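Local coordinates for protein probable arabinosyltransferase B (PDB 7BVF) that transfers arabinose units, polymerising them into the arabinan of the arabinogalactan of the mycobacterial cell wall, at residues A884-L889 with R915-D920; S650-P655 with W1057-G1062; V116-Q121 with V135-V140. One frame throughout, in Å; residues are numbered along the deposited sequence.

Contact 1: residues A884-L889 with R915-D920; sequences AGNSVL and RMVPDD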
ATOM      1  N   ALA A 884      -8.175 -27.374  14.692  1.00 30.54           N
ATOM      2  CA  ALA A 884      -9.445 -26.770  14.310  1.00 30.54           C
ATOM      3  C   ALA A 884     -10.251 -26.443  15.561  1.00 30.54           C
ATOM      4  O   ALA A 884     -10.553 -27.336  16.357  1.00 30.54           O
ATOM      5  CB  ALA A 884     -10.237 -27.706  13.402  1.00 30.54           C
ATOM      6  N   GLY A 885     -10.607 -25.172  15.721  1.00 32.35           N
ATOM      7  CA  GLY A 885     -11.384 -24.751  16.870  1.00 32.35           C
ATOM      8  C   GLY A 885     -11.984 -23.384  16.650  1.00 32.35           C
ATOM      9  O   GLY A 885     -11.568 -22.636  15.762  1.00 32.35           O
ATOM     10  N   ASN A 886     -12.967 -23.059  17.484  1.00 33.68           N
ATOM     11  CA  ASN A 886     -13.691 -21.805  17.359  1.00 33.68           C
ATOM     12  C   ASN A 886     -12.928 -20.665  18.021  1.00 33.68           C
ATOM     13  O   ASN A 886     -12.012 -20.873  18.818  1.00 33.68           O
ATOM     14  CB  ASN A 886     -15.076 -21.913  17.992  1.00 33.68           C
ATOM     15  CG  ASN A 886     -15.859 -23.096  17.481  1.00 33.68           C
ATOM     16  OD1 ASN A 886     -16.051 -23.255  16.279  1.00 33.68           O
ATOM     17  ND2 ASN A 886     -16.318 -23.938  18.397  1.00 33.68           N
ATOM     18  N   SER A 887     -13.334 -19.445  17.686  1.00 32.83           N
ATOM     19  CA  SER A 887     -12.789 -18.237  18.287  1.00 32.83           C
ATOM     20  C   SER A 887     -13.618 -17.054  17.818  1.00 32.83           C
ATOM     21  O   SER A 887     -14.384 -17.152  16.857  1.00 32.83           O
ATOM     22  CB  SER A 887     -11.322 -18.025  17.917  1.00 32.83           C
ATOM     23  OG  SER A 887     -11.192 -17.562  16.586  1.00 32.83           O
ATOM     24  N   VAL A 888     -13.473 -15.943  18.525  1.00 31.66           N
ATOM     25  CA  VAL A 888     -13.889 -14.661  17.982  1.00 31.66           C
ATOM     26  C   VAL A 888     -12.826 -14.184  16.995  1.00 31.66           C
ATOM     27  O   VAL A 888     -11.666 -14.597  17.053  1.00 31.66           O
ATOM     28  CB  VAL A 888     -14.121 -13.640  19.111  1.00 31.66           C
ATOM     29  CG1 VAL A 888     -14.742 -12.370  18.577  1.00 31.66           C
ATOM     30  CG2 VAL A 888     -15.002 -14.240  20.184  1.00 31.66           C
ATOM     31  N   LEU A 889     -13.236 -13.337  16.056  1.00 33.77           N
ATOM     32  CA  LEU A 889     -12.419 -12.730  15.015  1.00 33.77           C
ATOM     33  C   LEU A 889     -12.097 -13.727  13.899  1.00 33.77           C
ATOM     34  O   LEU A 889     -11.598 -13.316  12.852  1.00 33.77           O
ATOM     35  CB  LEU A 889     -11.109 -12.123  15.563  1.00 33.77           C
ATOM     36  CG  LEU A 889      -9.995 -11.555  14.687  1.00 33.77           C
ATOM     37  CD1 LEU A 889     -10.288 -10.114  14.322  1.00 33.77           C
ATOM     38  CD2 LEU A 889      -8.660 -11.673  15.394  1.00 33.77           C
ATOM     39  N   ARG A 915     -18.292 -35.006  22.988  1.00 30.54           N
ATOM     40  CA  ARG A 915     -17.076 -34.410  22.450  1.00 30.54           C
ATOM     41  C   ARG A 915     -17.177 -32.903  22.622  1.00 30.54           C
ATOM     42  O   ARG A 915     -18.271 -32.359  22.773  1.00 30.54           O
ATOM     43  CB  ARG A 915     -16.875 -34.755  20.968  1.00 30.54           C
ATOM     44  CG  ARG A 915     -16.557 -36.206  20.692  1.00 30.54           C
ATOM     45  CD  ARG A 915     -15.835 -36.388  19.373  1.00 30.54           C
ATOM     46  NE  ARG A 915     -15.271 -37.730  19.265  1.00 30.54           N
ATOM     47  CZ  ARG A 915     -14.367 -38.093  18.364  1.00 30.54           C
ATOM     48  NH1 ARG A 915     -13.918 -37.214  17.480  1.00 30.54           N
ATOM     49  NH2 ARG A 915     -13.914 -39.337  18.347  1.00 30.54           N
ATOM     50  N   MET A 916     -16.030 -32.222  22.592  1.00 28.48           N
ATOM     51  CA  MET A 916     -15.999 -30.775  22.722  1.00 28.48           C
ATOM     52  C   MET A 916     -14.948 -30.213  21.781  1.00 28.48           C
ATOM     53  O   MET A 916     -13.852 -30.754  21.666  1.00 28.48           O
ATOM     54  CB  MET A 916     -15.683 -30.340  24.158  1.00 28.48           C
ATOM     55  CG  MET A 916     -16.539 -30.990  25.233  1.00 28.48           C
ATOM     56  SD  MET A 916     -16.318 -30.218  26.843  1.00 28.48           S
ATOM     57  CE  MET A 916     -16.767 -28.529  26.462  1.00 28.48           C
ATOM     58  N   VAL A 917     -15.279 -29.115  21.121  1.00 28.35           N
ATOM     59  CA  VAL A 917     -14.374 -28.445  20.191  1.00 28.35           C
ATOM     60  C   VAL A 917     -13.697 -27.303  20.935  1.00 28.35           C
ATOM     61  O   VAL A 917     -14.386 -26.512  21.589  1.00 28.35           O
ATOM     62  CB  VAL A 917     -15.116 -27.927  18.945  1.00 28.35           C
ATOM     63  CG1 VAL A 917     -14.154 -27.266  17.981  1.00 28.35           C
ATOM     64  CG2 VAL A 917     -15.834 -29.072  18.267  1.00 28.35           C
ATOM     65  N   PRO A 918     -12.374 -27.189  20.881  1.00 27.03           N
ATOM     66  CA  PRO A 918     -11.673 -26.209  21.716  1.00 27.03           C
ATOM     67  C   PRO A 918     -11.965 -24.775  21.301  1.00 27.03           C
ATOM     68  O   PRO A 918     -12.567 -24.493  20.266  1.00 27.03           O
ATOM     69  CB  PRO A 918     -10.200 -26.559  21.497  1.00 27.03           C
ATOM     70  CG  PRO A 918     -10.171 -27.267  20.199  1.00 27.03           C
ATOM     71  CD  PRO A 918     -11.433 -28.051  20.153  1.00 27.03           C
ATOM     72  N   ASP A 919     -11.516 -23.856  22.153  1.00 29.27           N
ATOM     73  CA  ASP A 919     -11.554 -22.418  21.898  1.00 29.27           C
ATOM     74  C   ASP A 919     -10.112 -21.927  21.883  1.00 29.27           C
ATOM     75  O   ASP A 919      -9.576 -21.521  22.912  1.00 29.27           O
ATOM     76  CB  ASP A 919     -12.358 -21.674  22.961  1.00 29.27           C
ATOM     77  CG  ASP A 919     -13.835 -21.975  22.904  1.00 29.27           C
ATOM     78  OD1 ASP A 919     -14.388 -22.044  21.790  1.00 29.27           O
ATOM     79  OD2 ASP A 919     -14.449 -22.134  23.979  1.00 29.27           O
ATOM     80  N   ASP A 920      -9.479 -21.965  20.719  1.00 31.38           N
ATOM     81  CA  ASP A 920      -8.134 -21.434  20.593  1.00 31.38           C
ATOM     82  C   ASP A 920      -8.167 -20.039  19.988  1.00 31.38           C
ATOM     83  O   ASP A 920      -9.054 -19.700  19.204  1.00 31.38           O
ATOM     84  CB  ASP A 920      -7.232 -22.348  19.759  1.00 31.38           C
ATOM     85  CG  ASP A 920      -7.809 -22.686  18.402  1.00 31.38           C
ATOM     86  OD1 ASP A 920      -7.273 -23.613  17.762  1.00 31.38           O
ATOM     87  OD2 ASP A 920      -8.787 -22.049  17.970  1.00 31.38           O
TER

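Contact 2: residues S650-P655 with W1057-G1062; sequences SSYGVP and WARDWG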
ATOM      1  N   SER A 650     -13.596  -1.248  23.319  1.00 18.80           N
ATOM      2  CA  SER A 650     -14.917  -0.810  22.907  1.00 18.80           C
ATOM      3  C   SER A 650     -15.554  -1.768  21.919  1.00 18.80           C
ATOM      4  O   SER A 650     -16.722  -1.591  21.569  1.00 18.80           O
ATOM      5  CB  SER A 650     -14.832   0.586  22.296  1.00 18.80           C
ATOM      6  OG  SER A 650     -14.350   1.521  23.240  1.00 18.80           O
ATOM      7  N   SER A 651     -14.812  -2.776  21.471  1.00 18.77           N
ATOM      8  CA  SER A 651     -15.282  -3.746  20.498  1.00 18.77           C
ATOM      9  C   SER A 651     -15.780  -5.029  21.142  1.00 18.77           C
ATOM     10  O   SER A 651     -16.043  -6.002  20.434  1.00 18.77           O
ATOM     11  CB  SER A 651     -14.166  -4.069  19.512  1.00 18.77           C
ATOM     12  OG  SER A 651     -13.047  -4.609  20.186  1.00 18.77           O
ATOM     13  N   TYR A 652     -15.908  -5.057  22.463  1.00 17.52           N
ATOM     14  CA  TYR A 652     -16.339  -6.257  23.172  1.00 17.52           C
ATOM     15  C   TYR A 652     -17.850  -6.374  23.059  1.00 17.52           C
ATOM     16  O   TYR A 652     -18.588  -5.748  23.820  1.00 17.52           O
ATOM     17  CB  TYR A 652     -15.913  -6.206  24.633  1.00 17.52           C
ATOM     18  CG  TYR A 652     -14.460  -6.517  24.886  1.00 17.52           C
ATOM     19  CD1 TYR A 652     -13.540  -6.534  23.855  1.00 17.52           C
ATOM     20  CD2 TYR A 652     -14.010  -6.787  26.166  1.00 17.52           C
ATOM     21  CE1 TYR A 652     -12.216  -6.810  24.090  1.00 17.52           C
ATOM     22  CE2 TYR A 652     -12.691  -7.064  26.411  1.00 17.52           C
ATOM     23  CZ  TYR A 652     -11.798  -7.075  25.371  1.00 17.52           C
ATOM     24  OH  TYR A 652     -10.475  -7.351  25.609  1.00 17.52           O
ATOM     25  N   GLY A 653     -18.319  -7.178  22.112  1.00 18.02           N
ATOM     26  CA  GLY A 653     -19.717  -7.537  22.015  1.00 18.02           C
ATOM     27  C   GLY A 653     -20.452  -6.948  20.833  1.00 18.02           C
ATOM     28  O   GLY A 653     -21.541  -7.430  20.506  1.00 18.02           O
ATOM     29  N   VAL A 654     -19.904  -5.925  20.184  1.00 19.30           N
ATOM     30  CA  VAL A 654     -20.610  -5.259  19.091  1.00 19.30           C
ATOM     31  C   VAL A 654     -20.745  -6.247  17.938  1.00 19.30           C
ATOM     32  O   VAL A 654     -19.837  -7.057  17.707  1.00 19.30           O
ATOM     33  CB  VAL A 654     -19.907  -3.958  18.673  1.00 19.30           C
ATOM     34  CG1 VAL A 654     -19.678  -3.084  19.886  1.00 19.30           C
ATOM     35  CG2 VAL A 654     -18.605  -4.244  17.979  1.00 19.30           C
ATOM     36  N   PRO A 655     -21.878  -6.248  17.222  1.00 21.99           N
ATOM     37  CA  PRO A 655     -22.191  -7.369  16.325  1.00 21.99           C
ATOM     38  C   PRO A 655     -21.205  -7.642  15.198  1.00 21.99           C
ATOM     39  O   PRO A 655     -20.602  -8.718  15.167  1.00 21.99           O
ATOM     40  CB  PRO A 655     -23.556  -6.966  15.762  1.00 21.99           C
ATOM     41  CG  PRO A 655     -24.166  -6.173  16.849  1.00 21.99           C
ATOM     42  CD  PRO A 655     -23.041  -5.367  17.413  1.00 21.99           C
ATOM     43  N   TRP A1057     -14.122 -17.002  27.025  1.00 20.81           N
ATOM     44  CA  TRP A1057     -13.043 -17.972  26.893  1.00 20.81           C
ATOM     45  C   TRP A1057     -12.415 -17.964  25.506  1.00 20.81           C
ATOM     46  O   TRP A1057     -11.290 -18.446  25.353  1.00 20.81           O
ATOM     47  CB  TRP A1057     -13.550 -19.375  27.222  1.00 20.81           C
ATOM     48  CG  TRP A1057     -14.243 -19.501  28.549  1.00 20.81           C
ATOM     49  CD1 TRP A1057     -15.486 -20.010  28.770  1.00 20.81           C
ATOM     50  CD2 TRP A1057     -13.729 -19.134  29.836  1.00 20.81           C
ATOM     51  NE1 TRP A1057     -15.783 -19.975  30.108  1.00 20.81           N
ATOM     52  CE2 TRP A1057     -14.721 -19.441  30.784  1.00 20.81           C
ATOM     53  CE3 TRP A1057     -12.531 -18.568  30.278  1.00 20.81           C
ATOM     54  CZ2 TRP A1057     -14.550 -19.205  32.142  1.00 20.81           C
ATOM     55  CZ3 TRP A1057     -12.366 -18.342  31.627  1.00 20.81           C
ATOM     56  CH2 TRP A1057     -13.369 -18.655  32.542  1.00 20.81           C
ATOM     57  N   ALA A1058     -13.097 -17.428  24.497  1.00 23.62           N
ATOM     58  CA  ALA A1058     -12.584 -17.422  23.133  1.00 23.62           C
ATOM     59  C   ALA A1058     -12.136 -16.038  22.682  1.00 23.62           C
ATOM     60  O   ALA A1058     -12.005 -15.798  21.479  1.00 23.62           O
ATOM     61  CB  ALA A1058     -13.631 -17.974  22.169  1.00 23.62           C
ATOM     62  N   ARG A1059     -11.891 -15.125  23.617  1.00 22.09           N
ATOM     63  CA  ARG A1059     -11.477 -13.767  23.301  1.00 22.09           C
ATOM     64  C   ARG A1059     -10.068 -13.519  23.818  1.00 22.09           C
ATOM     65  O   ARG A1059      -9.710 -13.969  24.911  1.00 22.09           O
ATOM     66  CB  ARG A1059     -12.438 -12.742  23.899  1.00 22.09           C
ATOM     67  CG  ARG A1059     -12.298 -11.355  23.313  1.00 22.09           C
ATOM     68  CD  ARG A1059     -13.325 -10.405  23.890  1.00 22.09           C
ATOM     69  NE  ARG A1059     -14.654 -10.596  23.320  1.00 22.09           N
ATOM     70  CZ  ARG A1059     -15.039 -10.105  22.147  1.00 22.09           C
ATOM     71  NH1 ARG A1059     -14.192  -9.401  21.413  1.00 22.09           N
ATOM     72  NH2 ARG A1059     -16.268 -10.322  21.706  1.00 22.09           N
ATOM     73  N   ASP A1060      -9.279 -12.799  23.028  1.00 25.28           N
ATOM     74  CA  ASP A1060      -7.896 -12.471  23.360  1.00 25.28           C
ATOM     75  C   ASP A1060      -7.848 -11.037  23.873  1.00 25.28           C
ATOM     76  O   ASP A1060      -7.980 -10.089  23.095  1.00 25.28           O
ATOM     77  CB  ASP A1060      -6.998 -12.642  22.139  1.00 25.28           C
ATOM     78  CG  ASP A1060      -5.528 -12.510  22.472  1.00 25.28           C
ATOM     79  OD1 ASP A1060      -5.176 -12.589  23.666  1.00 25.28           O
ATOM     80  OD2 ASP A1060      -4.720 -12.326  21.539  1.00 25.28           O
ATOM     81  N   TRP A1061      -7.655 -10.880  25.180  1.00 20.14           N
ATOM     82  CA  TRP A1061      -7.624  -9.558  25.788  1.00 20.14           C
ATOM     83  C   TRP A1061      -6.256  -8.898  25.725  1.00 20.14           C
ATOM     84  O   TRP A1061      -6.178  -7.666  25.761  1.00 20.14           O
ATOM     85  CB  TRP A1061      -8.076  -9.641  27.248  1.00 20.14           C
ATOM     86  CG  TRP A1061      -7.099 -10.329  28.140  1.00 20.14           C
ATOM     87  CD1 TRP A1061      -7.036 -11.658  28.408  1.00 20.14           C
ATOM     88  CD2 TRP A1061      -6.037  -9.720  28.884  1.00 20.14           C
ATOM     89  NE1 TRP A1061      -6.005 -11.920  29.272  1.00 20.14           N
ATOM     90  CE2 TRP A1061      -5.375 -10.745  29.579  1.00 20.14           C
ATOM     91  CE3 TRP A1061      -5.582  -8.405  29.028  1.00 20.14           C
ATOM     92  CZ2 TRP A1061      -4.286 -10.499  30.405  1.00 20.14           C
ATOM     93  CZ3 TRP A1061      -4.501  -8.166  29.848  1.00 20.14           C
ATOM     94  CH2 TRP A1061      -3.866  -9.204  30.527  1.00 20.14           C
ATOM     95  N   GLY A1062      -5.191  -9.670  25.638  1.00 20.28           N
ATOM     96  CA  GLY A1062      -3.852  -9.135  25.639  1.00 20.28           C
ATOM     97  C   GLY A1062      -2.880 -10.175  26.184  1.00 20.28           C
ATOM     98  O   GLY A1062      -3.016 -11.363  25.900  1.00 20.28           O
TER

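Contact 3: residues V116-Q121 with V135-V140; sequences VVVSAQ and VPREQV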
ATOM      1  N   VAL A 116      35.565  -4.134  29.711  1.00 31.38           N
ATOM      2  CA  VAL A 116      36.999  -4.025  29.964  1.00 31.38           C
ATOM      3  C   VAL A 116      37.572  -5.427  30.142  1.00 31.38           C
ATOM      4  O   VAL A 116      38.399  -5.668  31.026  1.00 31.38           O
ATOM      5  CB  VAL A 116      37.289  -3.125  31.179  1.00 31.38           C
ATOM      6  CG1 VAL A 116      38.750  -2.720  31.217  1.00 31.38           C
ATOM      7  CG2 VAL A 116      36.424  -1.887  31.127  1.00 31.38           C
ATOM      8  N   VAL A 117      37.111  -6.369  29.317  1.00 36.17           N
ATOM      9  CA  VAL A 117      37.270  -7.789  29.630  1.00 36.17           C
ATOM     10  C   VAL A 117      38.743  -8.187  29.682  1.00 36.17           C
ATOM     11  O   VAL A 117      39.599  -7.604  29.009  1.00 36.17           O
ATOM     12  CB  VAL A 117      36.484  -8.653  28.627  1.00 36.17           C
ATOM     13  CG1 VAL A 117      35.017  -8.633  28.974  1.00 36.17           C
ATOM     14  CG2 VAL A 117      36.658  -8.121  27.232  1.00 36.17           C
ATOM     15  N   VAL A 118      39.039  -9.179  30.522  1.00 42.56           N
ATOM     16  CA  VAL A 118      40.399  -9.522  30.930  1.00 42.56           C
ATOM     17  C   VAL A 118      40.685 -10.982  30.593  1.00 42.56           C
ATOM     18  O   VAL A 118      41.260 -11.714  31.404  1.00 42.56           O
ATOM     19  CB  VAL A 118      40.621  -9.238  32.428  1.00 42.56           C
ATOM     20  CG1 VAL A 118      42.100  -9.271  32.776  1.00 42.56           C
ATOM     21  CG2 VAL A 118      40.040  -7.894  32.798  1.00 42.56           C
ATOM     22  N   SER A 119      40.236 -11.429  29.421  1.00 51.13           N
ATOM     23  CA  SER A 119      40.170 -12.856  29.134  1.00 51.13           C
ATOM     24  C   SER A 119      41.538 -13.518  29.283  1.00 51.13           C
ATOM     25  O   SER A 119      42.585 -12.866  29.271  1.00 51.13           O
ATOM     26  CB  SER A 119      39.631 -13.098  27.726  1.00 51.13           C
ATOM     27  OG  SER A 119      40.548 -12.649  26.746  1.00 51.13           O
ATOM     28  N   ALA A 120      41.513 -14.847  29.398  1.00 56.65           N
ATOM     29  CA  ALA A 120      42.677 -15.627  29.807  1.00 56.65           C
ATOM     30  C   ALA A 120      43.883 -15.453  28.893  1.00 56.65           C
ATOM     31  O   ALA A 120      44.965 -15.941  29.231  1.00 56.65           O
ATOM     32  CB  ALA A 120      42.307 -17.107  29.884  1.00 56.65           C
ATOM     33  N   GLN A 121      43.733 -14.779  27.755  1.00 57.97           N
ATOM     34  CA  GLN A 121      44.850 -14.539  26.860  1.00 57.97           C
ATOM     35  C   GLN A 121      45.169 -13.064  26.658  1.00 57.97           C
ATOM     36  O   GLN A 121      46.290 -12.750  26.244  1.00 57.97           O
ATOM     37  CB  GLN A 121      44.580 -15.189  25.490  1.00 57.97           C
ATOM     38  CG  GLN A 121      45.748 -15.157  24.516  1.00 57.97           C
ATOM     39  CD  GLN A 121      46.907 -16.025  24.965  1.00 57.97           C
ATOM     40  OE1 GLN A 121      46.712 -17.141  25.445  1.00 57.97           O
ATOM     41  NE2 GLN A 121      48.124 -15.513  24.813  1.00 57.97           N
ATOM     42  N   VAL A 135      45.461  -5.616  24.390  1.00 47.39           N
ATOM     43  CA  VAL A 135      46.863  -5.826  24.743  1.00 47.39           C
ATOM     44  C   VAL A 135      47.021  -7.217  25.349  1.00 47.39           C
ATOM     45  O   VAL A 135      46.218  -7.612  26.207  1.00 47.39           O
ATOM     46  CB  VAL A 135      47.360  -4.740  25.710  1.00 47.39           C
ATOM     47  CG1 VAL A 135      48.711  -5.109  26.279  1.00 47.39           C
ATOM     48  CG2 VAL A 135      47.449  -3.407  25.009  1.00 47.39           C
ATOM     49  N   PRO A 136      48.023  -7.994  24.933  1.00 54.11           N
ATOM     50  CA  PRO A 136      48.267  -9.292  25.573  1.00 54.11           C
ATOM     51  C   PRO A 136      48.457  -9.153  27.076  1.00 54.11           C
ATOM     52  O   PRO A 136      49.009  -8.169  27.570  1.00 54.11           O
ATOM     53  CB  PRO A 136      49.547  -9.793  24.891  1.00 54.11           C
ATOM     54  CG  PRO A 136      50.110  -8.605  24.167  1.00 54.11           C
ATOM     55  CD  PRO A 136      48.938  -7.761  23.806  1.00 54.11           C
ATOM     56  N   ARG A 137      47.990 -10.169  27.806  1.00 59.49           N
ATOM     57  CA  ARG A 137      47.915 -10.063  29.258  1.00 59.49           C
ATOM     58  C   ARG A 137      49.287 -10.136  29.912  1.00 59.49           C
ATOM     59  O   ARG A 137      49.512  -9.493  30.945  1.00 59.49           O
ATOM     60  CB  ARG A 137      47.006 -11.155  29.816  1.00 59.49           C
ATOM     61  CG  ARG A 137      46.742 -11.011  31.299  1.00 59.49           C
ATOM     62  CD  ARG A 137      45.748 -12.034  31.799  1.00 59.49           C
ATOM     63  NE  ARG A 137      45.561 -11.924  33.241  1.00 59.49           N
ATOM     64  CZ  ARG A 137      44.750 -12.700  33.947  1.00 59.49           C
ATOM     65  NH1 ARG A 137      44.043 -13.644  33.341  1.00 59.49           N
ATOM     66  NH2 ARG A 137      44.640 -12.531  35.257  1.00 59.49           N
ATOM     67  N   GLU A 138      50.212 -10.908  29.342  1.00 62.72           N
ATOM     68  CA  GLU A 138      51.548 -11.003  29.915  1.00 62.72           C
ATOM     69  C   GLU A 138      52.322  -9.697  29.822  1.00 62.72           C
ATOM     70  O   GLU A 138      53.402  -9.596  30.412  1.00 62.72           O
ATOM     71  CB  GLU A 138      52.342 -12.121  29.235  1.00 62.72           C
ATOM     72  CG  GLU A 138      52.701 -11.841  27.786  1.00 62.72           C
ATOM     73  CD  GLU A 138      51.633 -12.309  26.817  1.00 62.72           C
ATOM     74  OE1 GLU A 138      50.509 -12.615  27.267  1.00 62.72           O
ATOM     75  OE2 GLU A 138      51.917 -12.363  25.602  1.00 62.72           O
ATOM     76  N   GLN A 139      51.803  -8.704  29.102  1.00 60.60           N
ATOM     77  CA  GLN A 139      52.423  -7.387  29.060  1.00 60.60           C
ATOM     78  C   GLN A 139      51.857  -6.457  30.126  1.00 60.60           C
ATOM     79  O   GLN A 139      52.615  -5.728  30.772  1.00 60.60           O
ATOM     80  CB  GLN A 139      52.249  -6.765  27.675  1.00 60.60           C
ATOM     81  CG  GLN A 139      53.225  -5.643  27.389  1.00 60.60           C
ATOM     82  CD  GLN A 139      53.102  -5.106  25.981  1.00 60.60           C
ATOM     83  OE1 GLN A 139      52.234  -5.526  25.217  1.00 60.60           O
ATOM     84  NE2 GLN A 139      53.971  -4.167  25.628  1.00 60.60           N
ATOM     85  N   VAL A 140      50.537  -6.467  30.325  1.00 60.96           N
ATOM     86  CA  VAL A 140      49.959  -5.647  31.384  1.00 60.96           C
ATOM     87  C   VAL A 140      50.317  -6.211  32.749  1.00 60.96           C
ATOM     88  O   VAL A 140      50.369  -5.471  33.738  1.00 60.96           O
ATOM     89  CB  VAL A 140      48.434  -5.514  31.213  1.00 60.96           C
ATOM     90  CG1 VAL A 140      48.095  -5.073  29.808  1.00 60.96           C
ATOM     91  CG2 VAL A 140      47.739  -6.817  31.548  1.00 60.96           C
TER

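Contact 1: residues A884-L889 with R915-D920
Asn886 and Pro918 are joined by the one hydrogen bond across this contact, Asn886 N donating to Pro918 O over 3.2 Å. The bond is bent, 144° at the hydrogen, and the donor stands 20° out of the carbonyl plane. Next to it, Asp919 CA directs its hydrogen at Asn886 O from 3.5 Å, a weaker C-H...O contact. Glycine fits at 885 because the side where a side chain would start faces Pro918 O, only 3.6 Å from Gly885 CA.

Van der Waals contacts gather at the Ala884/Val917 end. Val917 has CG1 anti to its backbone N (chi1 -179°), which turns that methyl onto Gly885 CA at 3.9 Å and places it 4.0 Å from Asn886 ND2, the two side chains crossing at about a right angle. The rigid ring of Pro918 lays CG against Ala884 O and also packs on Leu932 and Phe934.

Asp920 OD2 lies 3.6 Å from Gly885 O, and since both are acceptors they do not bond; Gly885 O receives a weak hydrogen bond from Thr893 OG1. The Asp920 side chain also touches Arg930, whose charge may offset that of the carboxylate.

Both segments are loops, and a backbone bond from Asp919 to Arg933 ties 915-920 to edge strand 932-935 of an antiparallel sheet, in keeping with the carbohydrate-binding-like, beta-rich C-terminal domain of the Emb family.

Contact 2: residues S650-P655 with W1057-G1062
Arg1059 and Tyr652 cross obliquely, with the CD methylene of Arg1059 set over the phenol ring. Arg1059 CD sits 3.8 Å from the centroid of the Tyr652 ring and only 13° off its normal, a CH-pi contact over the face. The arginine reaches out straight at first and then bends at chi3 (-77°), which carries the guanidinium past the ring toward the backbone of the tyrosine. There Tyr652 CA lies over one face of the guanidinium, near its rim, 4.1 Å above the plane. Ring and guanidinium planes stand 34° apart, so the charged group is not stacked flat on the tyrosine.

The two side chains come from different domains. Segment 650-655 lies in the loop between helices 622-639 and 668-687 of the GT-C membrane part, and 1057-1062 in the loop between strands 1046-1053 and 1063-1067 of the C-terminal domain.

Arginine suits this seam because its last methylene can pack on an aromatic face while its charge lies further on; NE also has a long, weak ion pair with Asp1056. Tyr652 OH meets Trp1061 CA at 3.6 Å and Trp1061 CB at 3.7 Å. The side chains run in the same general direction, but the indole beyond CB turns away, its NE1 weakly hydrogen-bonded to Thr1051 OG1.

Contact 3: residues V116-Q121 with V135-V140
The open end of a two-stranded antiparallel hairpin, strands 122-126 and 131-136, is continued here by Gln121 and Arg137, the residues that flank it. Gln121 O accepts a weak but fairly straight hydrogen bond from Arg137 N, 3.5 Å long and 163° at the hydrogen. It is a weak continuation of the pairing, in register with the backbone bonding of Val123 and Val135.

Arg137 is also the first residue of the short helix 137-140, where an amide N-H has no carbonyl of a preceding turn to meet; Gln121 O offers it a weak partner. Pro136 suits the N-cap, since its fixed phi fits the turn out of the strand, and its O receives Gln139 N at 3.2 Å within the first turn.

The side chain of Arg137 runs back along the loop. With CG anti to the backbone N (chi1 -173°) and the chain fully extended, its aliphatic part passes Ser119 O, with CD 4.1 Å away. Val118 lies over one face of the guanidinium, its CG1 4.4 Å from Arg137 NE, while Ala120 CA stands at the edge. Arg137 NH2 is weakly hydrogen-bonded to Pro92 O, in an earlier part of the chain. Branched Val118 meanwhile packs on Val88, Val98 and Val123.

Such a strand-to-helix junction, tied by one weak bond to the segment that leads into the partner strand, belongs here to the concanavalin-like N-terminal domain.

Contacts 1 and 2 are partly buried neighbours, their centres 15 Å apart, with contact 1 nested in the long chain loop that contact 2 closes. They touch: Val888 CG2 lies 3.6 Å from Ala1058 O, so 884-889 packs against 1057-1062 within the C-terminal domain. Contact 1 stays inside that domain and combines one backbone hydrogen bond with van der Waals packing, whereas contact 2 spans two domains without a hydrogen bond. Contact 3 is a surface contact in the N-terminal domain, its centre about 60 Å from contact 1's and 59 Å from contact 2's. Contacts 2 and 3 both use an arginine, by a methylene over a tyrosine ring and by a guanidinium face against a valine, respectively.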